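Side-chain contacts in N-acetylmuramoyl-L-alanine amidase domain-containing protein SAOUHSC_02979 (PDB 5T1Q), which probably acts as a secreted amidase on bacterial cell-wall peptidoglycan, pairing a glucosaminidase-like domain with a C-terminal CHAP-type (peptidase C51) domain: residues Cys253-Tyr256 with Val257-Met261; Ala348-Glu352 with Leu353-Thr357. All coordinates share one frame; numbering follows the deposited sequence.

Interaction 1. Residues Cys253-Tyr256 with Val257-Met261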
loop_
_atom_site.group_PDB
_atom_site.type_symbol
_atom_site.label_atom_id
_atom_site.label_comp_id
_atom_site.label_asym_id
_atom_site.label_seq_id
_atom_site.Cartn_x
_atom_site.Cartn_y
_atom_site.Cartn_z
ATOM N N CYS A 253 2.200 -10.883 -1.564
ATOM C CA CYS A 253 3.518 -11.513 -1.415
ATOM C C CYS A 253 4.163 -11.839 -2.749
ATOM O O CYS A 253 5.356 -11.719 -2.902
ATOM C CB CYS A 253 3.457 -12.757 -0.538
ATOM S SG CYS A 253 2.381 -14.085 -1.126
ATOM N N THR A 254 3.330 -12.248 -3.699
ATOM C CA THR A 254 3.740 -12.593 -5.050
ATOM C C THR A 254 4.275 -11.358 -5.765
ATOM O O THR A 254 5.372 -11.371 -6.310
ATOM C CB THR A 254 2.536 -13.156 -5.820
ATOM O OG1 THR A 254 1.415 -12.317 -5.578
ATOM C CG2 THR A 254 2.177 -14.533 -5.329
ATOM N N TRP A 255 3.499 -10.283 -5.736
ATOM C CA TRP A 255 3.930 -9.013 -6.328
ATOM C C TRP A 255 5.244 -8.517 -5.718
ATOM O O TRP A 255 6.106 -7.999 -6.414
ATOM C CB TRP A 255 2.835 -7.942 -6.135
ATOM C CG TRP A 255 3.237 -6.569 -6.581
ATOM C CD1 TRP A 255 3.018 -6.002 -7.800
ATOM C CD2 TRP A 255 3.940 -5.590 -5.804
ATOM N NE1 TRP A 255 3.537 -4.726 -7.827
ATOM C CE2 TRP A 255 4.108 -4.454 -6.614
ATOM C CE3 TRP A 255 4.438 -5.569 -4.504
ATOM C CZ2 TRP A 255 4.764 -3.303 -6.167
ATOM C CZ3 TRP A 255 5.093 -4.416 -4.057
ATOM C CH2 TRP A 255 5.244 -3.305 -4.886
ATOM N N TYR A 256 5.390 -8.661 -4.412
ATOM C CA TYR A 256 6.590 -8.152 -3.750
ATOM C C TYR A 256 7.836 -8.879 -4.238
ATOM O O TYR A 256 8.831 -8.235 -4.567
ATOM C CB TYR A 256 6.477 -8.202 -2.203
ATOM C CG TYR A 256 7.779 -7.829 -1.553
ATOM C CD1 TYR A 256 8.133 -6.486 -1.373
ATOM C CD2 TYR A 256 8.697 -8.818 -1.163
ATOM C CE1 TYR A 256 9.344 -6.145 -0.810
ATOM C CE2 TYR A 256 9.925 -8.480 -0.619
ATOM C CZ TYR A 256 10.241 -7.147 -0.439
ATOM O OH TYR A 256 11.443 -6.810 0.108
ATOM N N VAL A 257 7.783 -10.210 -4.290
ATOM C CA VAL A 257 8.948 -10.973 -4.728
ATOM C C VAL A 257 9.327 -10.683 -6.204
ATOM O O VAL A 257 10.509 -10.576 -6.541
ATOM C CB VAL A 257 8.774 -12.476 -4.470
ATOM C CG1 VAL A 257 9.997 -13.238 -4.949
ATOM C CG2 VAL A 257 8.525 -12.746 -2.984
ATOM N N TYR A 258 8.324 -10.560 -7.062
ATOM C CA TYR A 258 8.536 -10.212 -8.454
ATOM C C TYR A 258 9.311 -8.897 -8.552
ATOM O O TYR A 258 10.321 -8.821 -9.259
ATOM C CB TYR A 258 7.192 -10.100 -9.187
ATOM C CG TYR A 258 7.297 -9.596 -10.620
ATOM C CD1 TYR A 258 7.288 -8.224 -10.900
ATOM C CD2 TYR A 258 7.389 -10.482 -11.686
ATOM C CE1 TYR A 258 7.393 -7.754 -12.212
ATOM C CE2 TYR A 258 7.493 -10.024 -12.997
ATOM C CZ TYR A 258 7.503 -8.664 -13.251
ATOM O OH TYR A 258 7.594 -8.225 -14.556
ATOM N N ASN A 259 8.845 -7.877 -7.822
ATOM C CA ASN A 259 9.495 -6.547 -7.835
ATOM C C ASN A 259 10.858 -6.527 -7.171
ATOM O O ASN A 259 11.802 -5.960 -7.707
ATOM C CB ASN A 259 8.589 -5.482 -7.213
ATOM C CG ASN A 259 7.473 -5.053 -8.155
ATOM O OD1 ASN A 259 6.366 -5.577 -8.104
ATOM N ND2 ASN A 259 7.792 -4.184 -9.084
ATOM N N ARG A 260 10.978 -7.172 -6.020
ATOM C CA ARG A 260 12.251 -7.176 -5.312
ATOM C C ARG A 260 13.328 -7.840 -6.150
ATOM O O ARG A 260 14.457 -7.368 -6.182
ATOM C CB ARG A 260 12.103 -7.856 -3.945
ATOM C CG ARG A 260 13.364 -7.892 -3.088
ATOM C CD ARG A 260 13.872 -6.504 -2.785
ATOM N NE ARG A 260 14.968 -6.508 -1.824
ATOM C CZ ARG A 260 15.631 -5.425 -1.434
ATOM N NH1 ARG A 260 15.331 -4.228 -1.939
ATOM N NH2 ARG A 260 16.613 -5.537 -0.545
HETATM N N MSE A 261 12.966 -8.920 -6.849
HETATM C CA MSE A 261 13.919 -9.639 -7.714
HETATM C C MSE A 261 14.400 -8.743 -8.835
HETATM O O MSE A 261 15.574 -8.782 -9.211
HETATM C CB MSE A 261 13.310 -10.906 -8.312
HETATM C CG MSE A 261 13.271 -12.030 -7.278
HETATM SE SE MSE A 261 12.416 -13.634 -8.059
HETATM C CE MSE A 261 14.133 -14.355 -8.668
#

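Interaction 2. Residues Ala348-Glu352 with Leu353-Thr357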
loop_
_atom_site.group_PDB
_atom_site.type_symbol
_atom_site.label_atom_id
_atom_site.label_comp_id
_atom_site.label_asym_id
_atom_site.label_seq_id
_atom_site.Cartn_x
_atom_site.Cartn_y
_atom_site.Cartn_z
ATOM N N ALA A 348 17.128 -25.492 10.034
ATOM C CA ALA A 348 16.370 -26.718 9.827
ATOM C C ALA A 348 15.104 -26.461 9.005
ATOM O O ALA A 348 14.817 -27.208 8.090
ATOM C CB ALA A 348 16.059 -27.396 11.168
ATOM N N ALA A 349 14.408 -25.357 9.269
ATOM C CA ALA A 349 13.226 -25.003 8.484
ATOM C C ALA A 349 13.592 -24.546 7.049
ATOM O O ALA A 349 12.904 -24.900 6.084
ATOM C CB ALA A 349 12.431 -23.906 9.182
ATOM N N ALA A 350 14.646 -23.751 6.926
ATOM C CA ALA A 350 15.090 -23.234 5.619
ATOM C C ALA A 350 15.435 -24.327 4.635
ATOM O O ALA A 350 15.157 -24.200 3.448
ATOM C CB ALA A 350 16.277 -22.311 5.785
ATOM N N GLU A 351 16.024 -25.410 5.127
ATOM C CA GLU A 351 16.402 -26.528 4.258
ATOM C C GLU A 351 15.201 -27.297 3.695
ATOM O O GLU A 351 15.361 -28.146 2.816
ATOM C CB GLU A 351 17.378 -27.445 5.008
ATOM C CG GLU A 351 18.698 -26.721 5.243
ATOM C CD GLU A 351 19.620 -27.392 6.232
ATOM O OE1 GLU A 351 20.452 -26.663 6.822
ATOM O OE2 GLU A 351 19.528 -28.627 6.418
ATOM N N GLU A 352 14.007 -26.978 4.186
ATOM C CA GLU A 352 12.769 -27.643 3.748
ATOM C C GLU A 352 11.961 -26.816 2.792
ATOM O O GLU A 352 10.892 -27.248 2.347
ATOM C CB GLU A 352 11.887 -27.981 4.958
ATOM C CG GLU A 352 12.549 -28.873 5.984
ATOM C CD GLU A 352 13.009 -30.170 5.389
ATOM O OE1 GLU A 352 12.419 -30.594 4.376
ATOM O OE2 GLU A 352 13.978 -30.758 5.911
ATOM N N LEU A 353 12.440 -25.611 2.490
ATOM C CA LEU A 353 11.755 -24.732 1.567
ATOM C C LEU A 353 12.350 -24.880 0.170
ATOM O O LEU A 353 13.386 -25.524 -0.003
ATOM C CB LEU A 353 11.880 -23.301 2.067
ATOM C CG LEU A 353 11.350 -23.079 3.476
ATOM C CD1 LEU A 353 11.629 -21.662 3.922
ATOM C CD2 LEU A 353 9.858 -23.381 3.566
ATOM N N SER A 354 11.661 -24.318 -0.833
ATOM C CA SER A 354 12.130 -24.325 -2.220
ATOM C C SER A 354 12.617 -22.957 -2.599
ATOM O O SER A 354 11.981 -21.958 -2.265
ATOM C CB SER A 354 11.024 -24.731 -3.179
ATOM O OG SER A 354 10.733 -26.073 -3.031
ATOM N N TYR A 355 13.751 -22.920 -3.293
ATOM C CA TYR A 355 14.385 -21.672 -3.735
ATOM C C TYR A 355 14.410 -21.607 -5.252
ATOM O O TYR A 355 14.934 -22.501 -5.892
ATOM C CB TYR A 355 15.783 -21.592 -3.172
ATOM C CG TYR A 355 15.757 -21.642 -1.659
ATOM C CD1 TYR A 355 15.729 -22.874 -0.981
ATOM C CD2 TYR A 355 15.691 -20.473 -0.905
ATOM C CE1 TYR A 355 15.643 -22.929 0.406
ATOM C CE2 TYR A 355 15.621 -20.522 0.477
ATOM C CZ TYR A 355 15.586 -21.754 1.127
ATOM O OH TYR A 355 15.534 -21.809 2.491
ATOM N N ILE A 356 13.826 -20.552 -5.817
ATOM C CA ILE A 356 13.783 -20.369 -7.261
ATOM C C ILE A 356 14.793 -19.314 -7.673
ATOM O O ILE A 356 14.718 -18.164 -7.220
ATOM C CB ILE A 356 12.385 -19.891 -7.717
ATOM C CG1 ILE A 356 11.285 -20.853 -7.240
ATOM C CG2 ILE A 356 12.330 -19.747 -9.241
ATOM C CD1 ILE A 356 9.878 -20.292 -7.373
ATOM N N THR A 357 15.737 -19.682 -8.528
ATOM C CA THR A 357 16.682 -18.708 -9.068
ATOM C C THR A 357 16.019 -18.069 -10.272
ATOM O O THR A 357 15.568 -18.773 -11.154
ATOM C CB THR A 357 18.001 -19.378 -9.485
ATOM O OG1 THR A 357 18.595 -19.984 -8.329
ATOM C CG2 THR A 357 18.996 -18.364 -10.098
HETATM O O HOH W 1 9.802 -27.171 -0.802
#

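Interaction 1. Residues Cys253-Tyr256 with Val257-Met261
Tyr-256 and Arg-260 meet one turn apart along helix 253-262 of the CHAP domain, in a local and wholly buried contact. The two side chains run alongside each other in the same direction. Arg-260 lays its CB over one face of the tyrosine ring, 4.3 Å from the centroid and towards the rim, a CH-pi contact. Both have CG opposite the backbone N (chi1 173° for Tyr-256, -179° for Arg-260), which sends them off the helix on one course; a bend at chi2 then keeps the arginine close, its CD 3.8 Å from Tyr-256 OH. Their polar ends are held elsewhere: the hydroxyl by Ser-330, the guanidinium by a salt bridge to Glu-319 and by the carbonyl of Lys-237.

Asn-259 sets its amide over one face of the Trp-255 indole, the two planes 44° apart. Val-257 CG2 packs 3.3 Å from Cys-253 O. That carbonyl takes the first of four backbone bonds linking Cys-253-Tyr-256 to Val-257-Arg-260, from Val-257 N at 3.2 Å; the fourth, Arg-260 N to Tyr-256 O, is shorter at 2.8 Å. This regular i to i+4 ladder makes the stretch an alpha-helix. Cys-253 opens it and touches His-314 on strand 314-321, consistent with the catalytic arrangement of papain-like CHAP domains, in which a cysteine at a helix start faces a histidine on a neighbouring strand.

Interaction 2. Residues Ala348-Glu352 with Leu353-Thr357
Ala-350 O is gripped by two donors, the hydroxyl of Tyr-355 and the backbone N-H of Leu-353. The hydroxyl gives the shorter bond, 2.6 Å from Tyr-355 OH to Ala-350 O, and the amide a longer one of 3.2 Å from Leu-353 N. They arrive from opposite faces of the carbonyl plane: the amide stands well above it, 63° out, whereas the hydroxyl is tilted by 36°.

The Leu-353 bond closes a type I beta turn from Ala-350 to Leu-353, by which the chain leaves helix 347-350 and enters strand 354-357. Tyr-355 reaches back across this turn. With CG beside its own backbone N (chi1 -59°), the ring extends towards Ala-350 and meets the carbonyl oxygen at its edge, in the ring plane. The same hydroxyl oxygen lies 3.4 Å from Ala-350 CB.

Leu-353 places its CG 3.5 Å from Ala-349 O, and its side chain also packs on Val-299 and Phe-301 of strand 298-301. A water joins Ser-354 OG, 2.7 Å away, to Glu-352 O through a weak bond. Both atoms have further partners: Asn-279, a ligand of a sodium ion, bonds to the serine hydroxyl, and Gln-305 to the carbonyl.

The carbonyl of Ala-350 thus receives two hydrogen bonds, from Leu-353 and Tyr-355, all three residues being themselves buried. Such double donation would be expected to draw electron density towards the oxygen; one atom thereby ties the turn to the tyrosine hydroxyl and should limit the rotation of the ring.

Followed from the N terminus, the chain forms interaction 1 within helix 253-262, then runs through helix 278-284 and most strands of the mixed sheet before interaction 2 turns it from helix 347-350 into strand 354-357. The contacts are in series: each closes a short local segment, and they neither nest nor cross. Their centres lie about 17 Å apart, yet they touch where CE of the selenomethionine Met-261 packs 4.1 Å from Ile-356 O. Strand 298-301 also receives side chains from both, and Trp-278 meets Val-257 as well as Ile-356. Helix 253-262 and the last strand thereby belong to the core of one domain, the C-terminal CHAP/peptidase C51 part of the chain.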